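Local coordinates for protein ribosome-associated factor Y (Coxiella burnetii, PDB 3TQM) that probably binds ribosomes as a short hibernation-promoting factor, associating with 100S dimers of 70S ribosomes and so regulating translation, at residues A[17-22]-A[69-74]; A[48-53]-A[75-80]; A[54-59]-A[86-91]. One frame throughout, in Å; residues are numbered along the deposited sequence.

All three contacts use helix 70-89, from its first turn to its last. Contact 1 sets its start beside helix 14-24, contact 2 lays its middle on strand 47-56, and contact 3 joins its end to the end of that strand and the turn after it. Contacts 1 and 2 touch, with centres about 9 Å apart. Thr73 OG1 lies 2.6 Å from Lys48 O, a probable hydrogen bond, and Met70 and Thr73 pack on Val50. The centres of contacts 2 and 3 are about 17 Å apart, and segments 48-53 and 54-59 adjoin in sequence. Contacts 1 and 3, about 23 Å between centres, lie on opposite sides of the chain's centre. The bound sulfate sits at contact 1.

Contact 1 of 3, residues A[17-22]-A[69-74]; sequences RELTEK and DMYKTV. With SO4 (sulfate ion), chain E.
The ring of Tyr71 meets Leu19 at its edge, near the ring plane, and not over a face. Leu19 CG lies 4.0 Å from Tyr71 CD1. Asp69 OD1, from the same segment, also lies at the ring edge, in its plane. The edge also faces a sulfate ion, probably from the crystallisation liquor: sulfate O1 is 3.4 Å from Tyr71 CE2. Tyr71 OH gives the same O1 a weak hydrogen bond of 3.5 Å, and Ser13 also binds the ion. The Tyr71 ring swings toward helix 14-24 because CG stands anti to the carbonyl carbon (chi1 -75°).

Deeper in, Leu19 CD1 packs on Val74 CG1 at 3.9 Å, the two side chains running past each other in opposite directions. Both Val74 methyls meet the Thr20 hydroxyl, CG2 nearer, 3.5 Å from Thr20 OG1. That hydroxyl is hydrogen-bonded to Leu16 O in its own helix. Asp69 is the N-cap of helix 70-89: the same Asp69 OD1 accepts from Tyr71 N at 3.2 Å, met from above the carboxylate plane.

The axes of the short helical segments 17-22 and 70-74 are nearly parallel, 11° apart, with a closest approach of 10.5 Å. Both helices lie on one face of the sheet. Thr20 reaches Met5 of strand 2-8 and Ile39 and Phe41 of strand 36-44, while the selenomethionine Met70 packs on Phe41, Ile43 and Val50.

Contact 2 of 3, residues A[48-53]-A[75-80]; sequences KIVDAN and DLLMHK
This is a buried, apolar helix-on-sheet contact, with the middle of helix 70-89 resting on strand 47-56 near the centre of the chain. One side chain, Leu77, carries the helix side of it. Its CD2 methyl fits between two strand residues whose side chains point toward the helix. Leu77 CD2 lies 3.5 Å from Val50 CG1 and 3.6 Å from Ala52 CB. Leu77 CD2 also passes over the intervening backbone, 4.0 Å from Asp51 C. The second methyl, Leu77 CD1, is 4.0 Å from Val50 O.

Leu77 extends down to the strand with CG anti to its backbone N (chi1 -177°). Val50 presents CG1 by the same choice (chi1 179°), and the two side chains meet at a slant. Asp51 points away from the helix.

Around this point Leu77 also touches Ala63 of strand 59-65, and Val50 touches Phe41 of strand 36-44. The axes of segments 48-53 and 75-80 cross at -34°, 8.9 Å apart at their closest. Strand 47-56 is one of the two inner strands of the sheet. Two helices packed on one face of a four-stranded sheet, in the order beta-alpha-beta-beta-beta-alpha, are the known fold of the HPF/YfiA family.

Contact 3 of 3, residues A[54-59]-A[86-91]; sequences VKLPGS and SKYKAK
Leu56, the last residue of strand 47-56, lies over one face of the Tyr88 ring and makes the main contact. Leu56 CD1 stands 3.8 Å from the centroid of the Tyr88 ring, 18° off the ring normal, which makes a CH-pi contact. The nearest ring atom is Tyr88 CD1, 3.6 Å from Leu56 CD1. Leu56 CB lies farther along the ring, 3.9 Å from Tyr88 CE1. Ile34 and Ile61 pack on this leucine as well.

Pro57 comes next and crosses the tyrosine at about a right angle. Pro57 CD is 3.9 Å from Tyr88 OH. That hydroxyl is hydrogen-bonded to Glu33, which fixes the far end of the ring. Gly58 follows with phi 97°. At its backbone angles a CB would be jammed against the carbonyl O of Pro57. Ser59 then brings OG to the ring edge, near its plane, with Ser59 OG 3.6 Å from Tyr88 CD1.

The backbones of Leu56 and Ser59 close the turn. Leu56 N donates to Ser59 O at 3.1 Å, and Ser59 N more weakly to Leu56 O. Lys55 NZ adds a bond of 3.3 Å to Ser59 O, from above the carbonyl plane, and a weak one to Leu56 O. Lys55 NZ and Leu56 N reach Ser59 O from opposite faces of its plane.

Tyr88 is the residue of segment 86-91 that bridges to segment 54-59, with CG anti to its backbone N (chi1 163°). It is touched on a face and at an edge. The turn from Leu56 to Ser59 is a type II beta turn. It joins the antiparallel strands 47-56 and 59-65 as a beta hairpin. Tyr88, near the end of the C-terminal helix, packs against Leu56, Pro57 and Ser59 of this hairpin turn.

Contact 1 of 3, residues A[17-22]-A[69-74]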
ATOM      1  N   ARG A  17      -9.651  -5.960  -3.223  1.00 23.64           N
ATOM      2  CA  ARG A  17      -9.878  -5.085  -2.089  1.00 23.72           C
ATOM      3  C   ARG A  17      -9.653  -5.828  -0.780  1.00 24.71           C
ATOM      4  O   ARG A  17      -9.027  -5.306   0.142  1.00 21.91           O
ATOM      5  CB  ARG A  17     -11.296  -4.526  -2.131  1.00 24.39           C
ATOM      6  CG  ARG A  17     -11.565  -3.513  -1.043  1.00 25.34           C
ATOM      7  CD  ARG A  17     -12.857  -2.775  -1.290  1.00 28.47           C
ATOM      8  NE  ARG A  17     -12.957  -1.620  -0.410  1.00 36.64           N
ATOM      9  CZ  ARG A  17     -12.459  -0.422  -0.698  1.00 41.85           C
ATOM     10  NH1 ARG A  17     -11.832  -0.221  -1.848  1.00 42.95           N
ATOM     11  NH2 ARG A  17     -12.589   0.578   0.163  1.00 46.94           N
ATOM     12  N   GLU A  18     -10.174  -7.048  -0.706  1.00 26.02           N
ATOM     13  CA  GLU A  18     -10.009  -7.876   0.480  1.00 27.19           C
ATOM     14  C   GLU A  18      -8.550  -8.273   0.658  1.00 26.12           C
ATOM     15  O   GLU A  18      -8.001  -8.176   1.756  1.00 26.93           O
ATOM     16  CB  GLU A  18     -10.883  -9.126   0.397  1.00 29.37           C
ATOM     17  CG  GLU A  18     -10.678 -10.092   1.549  1.00 33.17           C
ATOM     18  CD  GLU A  18     -11.584 -11.303   1.464  1.00 38.28           C
ATOM     19  OE1 GLU A  18     -11.898 -11.735   0.335  1.00 39.71           O
ATOM     20  OE2 GLU A  18     -11.989 -11.817   2.528  1.00 41.15           O
ATOM     21  N   LEU A  19      -7.931  -8.715  -0.431  1.00 23.18           N
ATOM     22  CA  LEU A  19      -6.528  -9.112  -0.419  1.00 22.03           C
ATOM     23  C   LEU A  19      -5.630  -7.998   0.116  1.00 24.12           C
ATOM     24  O   LEU A  19      -4.753  -8.237   0.946  1.00 25.28           O
ATOM     25  CB  LEU A  19      -6.081  -9.510  -1.826  1.00 20.74           C
ATOM     26  CG  LEU A  19      -4.658 -10.051  -2.013  1.00 21.47           C
ATOM     27  CD1 LEU A  19      -3.624  -8.936  -2.157  1.00 18.97           C
ATOM     28  CD2 LEU A  19      -4.286 -11.002  -0.881  1.00 22.78           C
ATOM     29  N   THR A  20      -5.852  -6.778  -0.361  1.00 22.96           N
ATOM     30  CA  THR A  20      -5.027  -5.648   0.044  1.00 20.91           C
ATOM     31  C   THR A  20      -5.261  -5.308   1.510  1.00 22.55           C
ATOM     32  O   THR A  20      -4.329  -4.959   2.231  1.00 20.50           O
ATOM     33  CB  THR A  20      -5.302  -4.405  -0.822  1.00 18.21           C
ATOM     34  OG1 THR A  20      -5.053  -4.716  -2.199  1.00 18.92           O
ATOM     35  CG2 THR A  20      -4.401  -3.259  -0.397  1.00 13.11           C
ATOM     36  N   GLU A  21      -6.512  -5.412   1.942  1.00 26.52           N
ATOM     37  CA  GLU A  21      -6.870  -5.155   3.332  1.00 29.28           C
ATOM     38  C   GLU A  21      -6.121  -6.074   4.292  1.00 27.30           C
ATOM     39  O   GLU A  21      -5.481  -5.606   5.232  1.00 28.57           O
ATOM     40  CB  GLU A  21      -8.375  -5.317   3.543  1.00 33.97           C
ATOM     41  CG  GLU A  21      -9.192  -4.083   3.212  1.00 35.67           C
ATOM     42  CD  GLU A  21     -10.674  -4.290   3.458  1.00 39.43           C
ATOM     43  OE1 GLU A  21     -11.051  -5.369   3.964  1.00 41.97           O
ATOM     44  OE2 GLU A  21     -11.461  -3.374   3.142  1.00 40.52           O
ATOM     45  N   LYS A  22      -6.203  -7.378   4.051  1.00 25.88           N
ATOM     46  CA  LYS A  22      -5.629  -8.353   4.970  1.00 30.65           C
ATOM     47  C   LYS A  22      -4.105  -8.283   5.016  1.00 33.12           C
ATOM     48  O   LYS A  22      -3.497  -8.577   6.045  1.00 36.76           O
ATOM     49  CB  LYS A  22      -6.087  -9.773   4.625  1.00 32.81           C
ATOM     50  CG  LYS A  22      -5.338 -10.413   3.479  1.00 33.35           C
ATOM     51  CD  LYS A  22      -5.593 -11.909   3.443  1.00 38.09           C
ATOM     52  CE  LYS A  22      -4.722 -12.590   2.400  1.00 40.19           C
ATOM     53  NZ  LYS A  22      -4.850 -14.072   2.445  1.00 43.50           N
ATOM     54  N   ASP A  69       0.824  -7.647 -13.035  1.00 21.92           N
ATOM     55  CA  ASP A  69      -0.307  -8.204 -12.306  1.00 22.23           C
ATOM     56  C   ASP A  69      -0.583  -7.399 -11.043  1.00 19.53           C
ATOM     57  O   ASP A  69       0.295  -7.234 -10.197  1.00 20.41           O
ATOM     58  CB  ASP A  69      -0.043  -9.673 -11.964  1.00 24.10           C
ATOM     59  CG  ASP A  69      -1.182 -10.309 -11.197  1.00 29.48           C
ATOM     60  OD1 ASP A  69      -2.256  -9.681 -11.083  1.00 32.78           O
ATOM     61  OD2 ASP A  69      -1.009 -11.445 -10.711  1.00 32.12           O
HETATM   62  N   MSE A  70      -1.812  -6.907 -10.922  1.00 17.43           N
HETATM   63  CA  MSE A  70      -2.180  -6.028  -9.820  1.00 18.89           C
HETATM   64  C   MSE A  70      -2.001  -6.694  -8.459  1.00 26.09           C
HETATM   65  O   MSE A  70      -1.562  -6.060  -7.500  1.00 29.03           O
HETATM   66  CB  MSE A  70      -3.621  -5.540  -9.976  1.00 15.49           C
HETATM   67  CG  MSE A  70      -3.930  -4.323  -9.134  1.00 14.18           C
HETATM   68 SE   MSE A  70      -3.067  -2.699  -9.788  1.00 30.19          SE
HETATM   69  CE  MSE A  70      -4.286  -2.284 -11.251  1.00 30.03           C
ATOM     70  N   TYR A  71      -2.349  -7.974  -8.378  1.00 28.19           N
ATOM     71  CA  TYR A  71      -2.193  -8.722  -7.136  1.00 25.74           C
ATOM     72  C   TYR A  71      -0.718  -8.838  -6.762  1.00 24.29           C
ATOM     73  O   TYR A  71      -0.349  -8.681  -5.597  1.00 20.99           O
ATOM     74  CB  TYR A  71      -2.821 -10.109  -7.258  1.00 26.50           C
ATOM     75  CG  TYR A  71      -4.334 -10.108  -7.215  1.00 29.26           C
ATOM     76  CD1 TYR A  71      -5.015 -10.374  -6.032  1.00 29.71           C
ATOM     77  CD2 TYR A  71      -5.082  -9.843  -8.357  1.00 27.79           C
ATOM     78  CE1 TYR A  71      -6.398 -10.380  -5.988  1.00 29.61           C
ATOM     79  CE2 TYR A  71      -6.464  -9.844  -8.319  1.00 28.15           C
ATOM     80  CZ  TYR A  71      -7.115 -10.113  -7.132  1.00 29.34           C
ATOM     81  OH  TYR A  71      -8.492 -10.113  -7.094  1.00 29.43           O
ATOM     82  N   LYS A  72       0.119  -9.110  -7.756  1.00 26.93           N
ATOM     83  CA  LYS A  72       1.555  -9.210  -7.543  1.00 29.84           C
ATOM     84  C   LYS A  72       2.132  -7.856  -7.129  1.00 31.08           C
ATOM     85  O   LYS A  72       3.049  -7.784  -6.310  1.00 32.88           O
ATOM     86  CB  LYS A  72       2.250  -9.709  -8.809  1.00 34.49           C
ATOM     87  CG  LYS A  72       3.691 -10.135  -8.591  1.00 41.35           C
ATOM     88  CD  LYS A  72       4.367 -10.509  -9.900  1.00 46.58           C
ATOM     89  CE  LYS A  72       5.721 -11.154  -9.652  1.00 51.05           C
ATOM     90  NZ  LYS A  72       6.578 -10.315  -8.767  1.00 52.78           N
ATOM     91  N   THR A  73       1.582  -6.784  -7.694  1.00 28.44           N
ATOM     92  CA  THR A  73       2.033  -5.432  -7.380  1.00 24.92           C
ATOM     93  C   THR A  73       1.790  -5.091  -5.914  1.00 24.29           C
ATOM     94  O   THR A  73       2.659  -4.534  -5.245  1.00 21.08           O
ATOM     95  CB  THR A  73       1.329  -4.379  -8.256  1.00 22.69           C
ATOM     96  OG1 THR A  73       1.540  -4.686  -9.639  1.00 20.81           O
ATOM     97  CG2 THR A  73       1.877  -2.993  -7.954  1.00 22.22           C
ATOM     98  N   VAL A  74       0.599  -5.422  -5.423  1.00 27.20           N
ATOM     99  CA  VAL A  74       0.260  -5.197  -4.021  1.00 26.62           C
ATOM    100  C   VAL A  74       1.305  -5.842  -3.127  1.00 25.85           C
ATOM    101  O   VAL A  74       1.822  -5.217  -2.201  1.00 25.24           O
ATOM    102  CB  VAL A  74      -1.123  -5.769  -3.672  1.00 26.88           C
ATOM    103  CG1 VAL A  74      -1.309  -5.828  -2.163  1.00 29.19           C
ATOM    104  CG2 VAL A  74      -2.223  -4.938  -4.322  1.00 26.97           C
TER
HETATM  105  S   SO4 E  97      -9.313  -8.457 -11.188  1.00 75.03           S
HETATM  106  O1  SO4 E  97      -8.851  -8.048  -9.864  1.00 72.96           O
HETATM  107  O2  SO4 E  97      -9.850  -9.814 -11.134  1.00 74.87           O
HETATM  108  O3  SO4 E  97     -10.356  -7.539 -11.632  1.00 76.21           O
HETATM  109  O4  SO4 E  97      -8.198  -8.416 -12.129  1.00 74.83           O

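Contact 2 of 3, residues A[48-53]-A[75-80]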
ATOM      1  N   LYS A  48       0.767  -2.455 -14.010  1.00 31.92           N
ATOM      2  CA  LYS A  48      -0.212  -2.427 -12.932  1.00 30.63           C
ATOM      3  C   LYS A  48       0.393  -1.745 -11.713  1.00 29.25           C
ATOM      4  O   LYS A  48       0.920  -2.410 -10.819  1.00 29.98           O
ATOM      5  CB  LYS A  48      -0.645  -3.847 -12.559  1.00 29.15           C
ATOM      6  CG  LYS A  48      -1.225  -4.648 -13.712  1.00 31.41           C
ATOM      7  CD  LYS A  48      -2.368  -3.902 -14.377  1.00 35.24           C
ATOM      8  CE  LYS A  48      -3.078  -4.780 -15.399  1.00 38.13           C
ATOM      9  NZ  LYS A  48      -2.137  -5.306 -16.425  1.00 40.27           N
ATOM     10  N   ILE A  49       0.317  -0.418 -11.678  1.00 26.51           N
ATOM     11  CA  ILE A  49       0.918   0.355 -10.592  1.00 23.37           C
ATOM     12  C   ILE A  49       0.018   0.464  -9.364  1.00 21.84           C
ATOM     13  O   ILE A  49      -1.179   0.741  -9.477  1.00 22.31           O
ATOM     14  CB  ILE A  49       1.282   1.778 -11.049  1.00 22.30           C
ATOM     15  CG1 ILE A  49       2.248   1.735 -12.233  1.00 23.29           C
ATOM     16  CG2 ILE A  49       1.876   2.570  -9.903  1.00 21.83           C
ATOM     17  CD1 ILE A  49       1.567   1.791 -13.576  1.00 24.09           C
ATOM     18  N   VAL A  50       0.602   0.247  -8.190  1.00 19.84           N
ATOM     19  CA  VAL A  50      -0.100   0.495  -6.934  1.00 22.62           C
ATOM     20  C   VAL A  50       0.720   1.462  -6.080  1.00 26.00           C
ATOM     21  O   VAL A  50       1.909   1.249  -5.850  1.00 28.10           O
ATOM     22  CB  VAL A  50      -0.373  -0.808  -6.153  1.00 21.34           C
ATOM     23  CG1 VAL A  50      -1.090  -0.507  -4.847  1.00 18.91           C
ATOM     24  CG2 VAL A  50      -1.201  -1.765  -6.998  1.00 22.50           C
ATOM     25  N   ASP A  51       0.077   2.533  -5.625  1.00 27.41           N
ATOM     26  CA  ASP A  51       0.748   3.579  -4.863  1.00 28.25           C
ATOM     27  C   ASP A  51       0.112   3.715  -3.480  1.00 22.98           C
ATOM     28  O   ASP A  51      -1.093   3.512  -3.320  1.00 19.08           O
ATOM     29  CB  ASP A  51       0.674   4.904  -5.628  1.00 38.59           C
ATOM     30  CG  ASP A  51       1.562   5.981  -5.031  1.00 50.78           C
ATOM     31  OD1 ASP A  51       2.356   5.672  -4.116  1.00 54.26           O
ATOM     32  OD2 ASP A  51       1.474   7.141  -5.489  1.00 55.86           O
ATOM     33  N   ALA A  52       0.923   4.052  -2.481  1.00 22.01           N
ATOM     34  CA  ALA A  52       0.446   4.122  -1.104  1.00 19.08           C
ATOM     35  C   ALA A  52       0.987   5.326  -0.336  1.00 19.51           C
ATOM     36  O   ALA A  52       2.170   5.656  -0.424  1.00 18.62           O
ATOM     37  CB  ALA A  52       0.779   2.832  -0.368  1.00 17.33           C
ATOM     38  N   ASN A  53       0.105   5.975   0.416  1.00 23.62           N
ATOM     39  CA  ASN A  53       0.486   7.079   1.292  1.00 25.86           C
ATOM     40  C   ASN A  53       0.127   6.742   2.738  1.00 27.07           C
ATOM     41  O   ASN A  53      -1.047   6.642   3.089  1.00 29.37           O
ATOM     42  CB  ASN A  53      -0.202   8.376   0.847  1.00 27.38           C
ATOM     43  CG  ASN A  53       0.030   9.528   1.810  1.00 28.05           C
ATOM     44  OD1 ASN A  53      -0.778   9.771   2.705  1.00 28.72           O
ATOM     45  ND2 ASN A  53       1.129  10.250   1.623  1.00 26.77           N
ATOM     46  N   ASP A  75       1.617  -7.098  -3.424  1.00 27.87           N
ATOM     47  CA  ASP A  75       2.608  -7.849  -2.667  1.00 30.12           C
ATOM     48  C   ASP A  75       3.938  -7.105  -2.635  1.00 23.53           C
ATOM     49  O   ASP A  75       4.579  -7.012  -1.589  1.00 19.33           O
ATOM     50  CB  ASP A  75       2.797  -9.237  -3.282  1.00 37.05           C
ATOM     51  CG  ASP A  75       3.269 -10.262  -2.272  1.00 45.65           C
ATOM     52  OD1 ASP A  75       2.424 -11.033  -1.771  1.00 50.17           O
ATOM     53  OD2 ASP A  75       4.480 -10.294  -1.972  1.00 47.90           O
ATOM     54  N   LEU A  76       4.345  -6.573  -3.783  1.00 24.61           N
ATOM     55  CA  LEU A  76       5.595  -5.824  -3.884  1.00 28.01           C
ATOM     56  C   LEU A  76       5.566  -4.552  -3.041  1.00 27.86           C
ATOM     57  O   LEU A  76       6.541  -4.222  -2.365  1.00 26.39           O
ATOM     58  CB  LEU A  76       5.899  -5.481  -5.345  1.00 28.21           C
ATOM     59  CG  LEU A  76       6.699  -6.499  -6.167  1.00 28.88           C
ATOM     60  CD1 LEU A  76       6.144  -7.905  -6.006  1.00 28.99           C
ATOM     61  CD2 LEU A  76       6.733  -6.092  -7.633  1.00 26.82           C
ATOM     62  N   LEU A  77       4.444  -3.842  -3.086  1.00 28.38           N
ATOM     63  CA  LEU A  77       4.300  -2.588  -2.356  1.00 26.19           C
ATOM     64  C   LEU A  77       4.398  -2.806  -0.849  1.00 27.93           C
ATOM     65  O   LEU A  77       4.882  -1.939  -0.120  1.00 29.47           O
ATOM     66  CB  LEU A  77       2.975  -1.909  -2.702  1.00 22.00           C
ATOM     67  CG  LEU A  77       2.730  -0.546  -2.050  1.00 21.42           C
ATOM     68  CD1 LEU A  77       3.847   0.427  -2.399  1.00 18.07           C
ATOM     69  CD2 LEU A  77       1.381   0.016  -2.465  1.00 22.58           C
HETATM   70  N   MSE A  78       3.936  -3.964  -0.386  1.00 25.18           N
HETATM   71  CA  MSE A  78       4.012  -4.296   1.032  1.00 22.18           C
HETATM   72  C   MSE A  78       5.464  -4.379   1.502  1.00 20.86           C
HETATM   73  O   MSE A  78       5.803  -3.893   2.578  1.00 19.57           O
HETATM   74  CB  MSE A  78       3.284  -5.608   1.328  1.00 21.26           C
HETATM   75  CG  MSE A  78       1.798  -5.606   0.996  1.00 21.08           C
HETATM   76 SE   MSE A  78       0.774  -4.234   1.939  1.00 34.72          SE
HETATM   77  CE  MSE A  78       0.690  -2.890   0.530  1.00 27.57           C
ATOM     78  N   HIS A  79       6.317  -4.997   0.688  1.00 21.91           N
ATOM     79  CA  HIS A  79       7.737  -5.115   1.015  1.00 21.11           C
ATOM     80  C   HIS A  79       8.400  -3.746   1.084  1.00 19.64           C
ATOM     81  O   HIS A  79       9.229  -3.493   1.954  1.00 23.98           O
ATOM     82  CB  HIS A  79       8.469  -5.991  -0.004  1.00 21.50           C
ATOM     83  CG  HIS A  79       8.043  -7.425   0.010  1.00 22.60           C
ATOM     84  ND1 HIS A  79       8.366  -8.288   1.034  1.00 22.81           N
ATOM     85  CD2 HIS A  79       7.326  -8.150  -0.881  1.00 22.58           C
ATOM     86  CE1 HIS A  79       7.863  -9.482   0.777  1.00 24.38           C
ATOM     87  NE2 HIS A  79       7.228  -9.426  -0.380  1.00 22.81           N
ATOM     88  N   LYS A  80       8.038  -2.867   0.157  1.00 18.43           N
ATOM     89  CA  LYS A  80       8.560  -1.506   0.162  1.00 18.71           C
ATOM     90  C   LYS A  80       8.079  -0.749   1.398  1.00 15.31           C
ATOM     91  O   LYS A  80       8.834   0.024   1.993  1.00 14.33           O
ATOM     92  CB  LYS A  80       8.154  -0.761  -1.112  1.00 19.59           C
ATOM     93  CG  LYS A  80       8.877  -1.243  -2.360  1.00 22.95           C
ATOM     94  CD  LYS A  80       8.639  -0.313  -3.543  1.00 26.20           C
ATOM     95  CE  LYS A  80       9.559  -0.663  -4.702  1.00 28.50           C
ATOM     96  NZ  LYS A  80       9.432   0.291  -5.837  1.00 28.68           N
TER

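Contact 3 of 3, residues A[54-59]-A[86-91]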
ATOM      1  N   VAL A  54       1.145   6.552   3.572  1.00 26.41           N
ATOM      2  CA  VAL A  54       0.941   6.123   4.954  1.00 26.06           C
ATOM      3  C   VAL A  54       1.322   7.201   5.966  1.00 24.68           C
ATOM      4  O   VAL A  54       2.410   7.773   5.906  1.00 22.97           O
ATOM      5  CB  VAL A  54       1.740   4.845   5.265  1.00 25.02           C
ATOM      6  CG1 VAL A  54       1.690   4.534   6.753  1.00 23.09           C
ATOM      7  CG2 VAL A  54       1.204   3.681   4.444  1.00 24.24           C
ATOM      8  N   LYS A  55       0.417   7.464   6.903  1.00 23.78           N
ATOM      9  CA  LYS A  55       0.618   8.523   7.879  1.00 24.46           C
ATOM     10  C   LYS A  55       0.931   7.979   9.272  1.00 24.50           C
ATOM     11  O   LYS A  55       0.130   7.261   9.871  1.00 26.09           O
ATOM     12  CB  LYS A  55      -0.604   9.443   7.921  1.00 27.81           C
ATOM     13  CG  LYS A  55      -0.490  10.596   8.906  1.00 30.37           C
ATOM     14  CD  LYS A  55       0.787  11.395   8.693  1.00 32.84           C
ATOM     15  CE  LYS A  55       0.866  12.566   9.662  1.00 34.02           C
ATOM     16  NZ  LYS A  55       2.238  13.133   9.739  1.00 34.47           N
ATOM     17  N   LEU A  56       2.116   8.320   9.765  1.00 22.71           N
ATOM     18  CA  LEU A  56       2.539   7.971  11.111  1.00 23.22           C
ATOM     19  C   LEU A  56       2.665   9.263  11.903  1.00 28.68           C
ATOM     20  O   LEU A  56       2.645  10.350  11.324  1.00 30.34           O
ATOM     21  CB  LEU A  56       3.891   7.256  11.076  1.00 18.70           C
ATOM     22  CG  LEU A  56       3.983   5.966  10.264  1.00 17.85           C
ATOM     23  CD1 LEU A  56       5.342   5.867   9.591  1.00 18.20           C
ATOM     24  CD2 LEU A  56       3.709   4.736  11.126  1.00 18.11           C
ATOM     25  N   PRO A  57       2.785   9.158  13.235  1.00 33.59           N
ATOM     26  CA  PRO A  57       2.974  10.371  14.036  1.00 34.68           C
ATOM     27  C   PRO A  57       4.310  11.042  13.719  1.00 33.92           C
ATOM     28  O   PRO A  57       5.369  10.485  14.017  1.00 33.61           O
ATOM     29  CB  PRO A  57       2.969   9.844  15.477  1.00 35.00           C
ATOM     30  CG  PRO A  57       2.234   8.538  15.404  1.00 34.90           C
ATOM     31  CD  PRO A  57       2.626   7.959  14.076  1.00 35.49           C
ATOM     32  N   GLY A  58       4.256  12.221  13.107  1.00 33.17           N
ATOM     33  CA  GLY A  58       5.455  12.997  12.840  1.00 30.71           C
ATOM     34  C   GLY A  58       6.034  12.858  11.446  1.00 31.20           C
ATOM     35  O   GLY A  58       6.895  13.642  11.055  1.00 31.86           O
ATOM     36  N   SER A  59       5.573  11.867  10.691  1.00 30.14           N
ATOM     37  CA  SER A  59       6.116  11.632   9.355  1.00 29.01           C
ATOM     38  C   SER A  59       5.127  10.969   8.405  1.00 26.05           C
ATOM     39  O   SER A  59       4.028  10.588   8.800  1.00 26.11           O
ATOM     40  CB  SER A  59       7.406  10.805   9.435  1.00 30.85           C
ATOM     41  OG  SER A  59       7.190   9.587  10.134  1.00 30.83           O
ATOM     42  N   SER A  86      10.565   0.010   8.731  1.00 21.77           N
ATOM     43  CA  SER A  86      11.735  -0.386   9.505  1.00 24.04           C
ATOM     44  C   SER A  86      12.729   0.761   9.657  1.00 26.51           C
ATOM     45  O   SER A  86      13.399   0.872  10.681  1.00 28.74           O
ATOM     46  CB  SER A  86      12.414  -1.614   8.895  1.00 25.44           C
ATOM     47  OG  SER A  86      11.666  -2.790   9.159  1.00 27.62           O
ATOM     48  N   LYS A  87      12.828   1.609   8.637  1.00 28.13           N
ATOM     49  CA  LYS A  87      13.660   2.806   8.728  1.00 30.29           C
ATOM     50  C   LYS A  87      13.042   3.788   9.721  1.00 26.83           C
ATOM     51  O   LYS A  87      13.741   4.372  10.551  1.00 29.02           O
ATOM     52  CB  LYS A  87      13.820   3.471   7.359  1.00 33.39           C
ATOM     53  CG  LYS A  87      14.686   2.690   6.385  1.00 41.62           C
ATOM     54  CD  LYS A  87      14.853   3.438   5.070  1.00 47.99           C
ATOM     55  CE  LYS A  87      15.793   2.693   4.132  1.00 54.92           C
ATOM     56  NZ  LYS A  87      15.925   3.377   2.811  1.00 58.17           N
ATOM     57  N   TYR A  88      11.730   3.965   9.623  1.00 19.51           N
ATOM     58  CA  TYR A  88      10.990   4.793  10.559  1.00 23.55           C
ATOM     59  C   TYR A  88      11.291   4.370  11.992  1.00 27.05           C
ATOM     60  O   TYR A  88      11.641   5.193  12.838  1.00 24.62           O
ATOM     61  CB  TYR A  88       9.490   4.683  10.278  1.00 24.00           C
ATOM     62  CG  TYR A  88       8.608   5.158  11.407  1.00 26.06           C
ATOM     63  CD1 TYR A  88       8.288   6.503  11.545  1.00 28.84           C
ATOM     64  CD2 TYR A  88       8.090   4.262  12.331  1.00 26.00           C
ATOM     65  CE1 TYR A  88       7.481   6.940  12.574  1.00 28.34           C
ATOM     66  CE2 TYR A  88       7.282   4.690  13.365  1.00 26.96           C
ATOM     67  CZ  TYR A  88       6.981   6.031  13.481  1.00 27.83           C
ATOM     68  OH  TYR A  88       6.177   6.466  14.508  1.00 29.06           O
ATOM     69  N   LYS A  89      11.157   3.074  12.255  1.00 28.52           N
ATOM     70  CA  LYS A  89      11.423   2.528  13.581  1.00 26.35           C
ATOM     71  C   LYS A  89      12.878   2.746  13.990  1.00 27.03           C
ATOM     72  O   LYS A  89      13.169   3.041  15.146  1.00 31.68           O
ATOM     73  CB  LYS A  89      11.077   1.039  13.618  1.00 24.97           C
ATOM     74  CG  LYS A  89      11.347   0.367  14.952  1.00 25.75           C
ATOM     75  CD  LYS A  89      11.050  -1.120  14.873  1.00 27.96           C
ATOM     76  CE  LYS A  89      11.268  -1.804  16.213  1.00 28.02           C
ATOM     77  NZ  LYS A  89      10.986  -3.264  16.120  1.00 27.98           N
ATOM     78  N   ALA A  90      13.790   2.609  13.032  1.00 22.98           N
ATOM     79  CA  ALA A  90      15.217   2.753  13.304  1.00 22.05           C
ATOM     80  C   ALA A  90      15.625   4.196  13.595  1.00 23.74           C
ATOM     81  O   ALA A  90      16.777   4.460  13.928  1.00 26.06           O
ATOM     82  CB  ALA A  90      16.039   2.182  12.164  1.00 21.30           C
ATOM     83  N   LYS A  91      14.686   5.127  13.463  1.00 20.90           N
ATOM     84  CA  LYS A  91      14.983   6.537  13.712  1.00 20.56           C
ATOM     85  C   LYS A  91      14.445   7.013  15.064  1.00 15.27           C
ATOM     86  O   LYS A  91      13.697   6.295  15.733  1.00 12.68           O
ATOM     87  CB  LYS A  91      14.428   7.410  12.587  1.00 22.77           C
ATOM     88  CG  LYS A  91      15.118   7.195  11.248  1.00 26.33           C
ATOM     89  CD  LYS A  91      14.296   7.777  10.107  1.00 28.09           C
ATOM     90  CE  LYS A  91      14.963   7.520   8.769  1.00 31.52           C
ATOM     91  NZ  LYS A  91      14.067   7.842   7.620  1.00 32.86           N
TER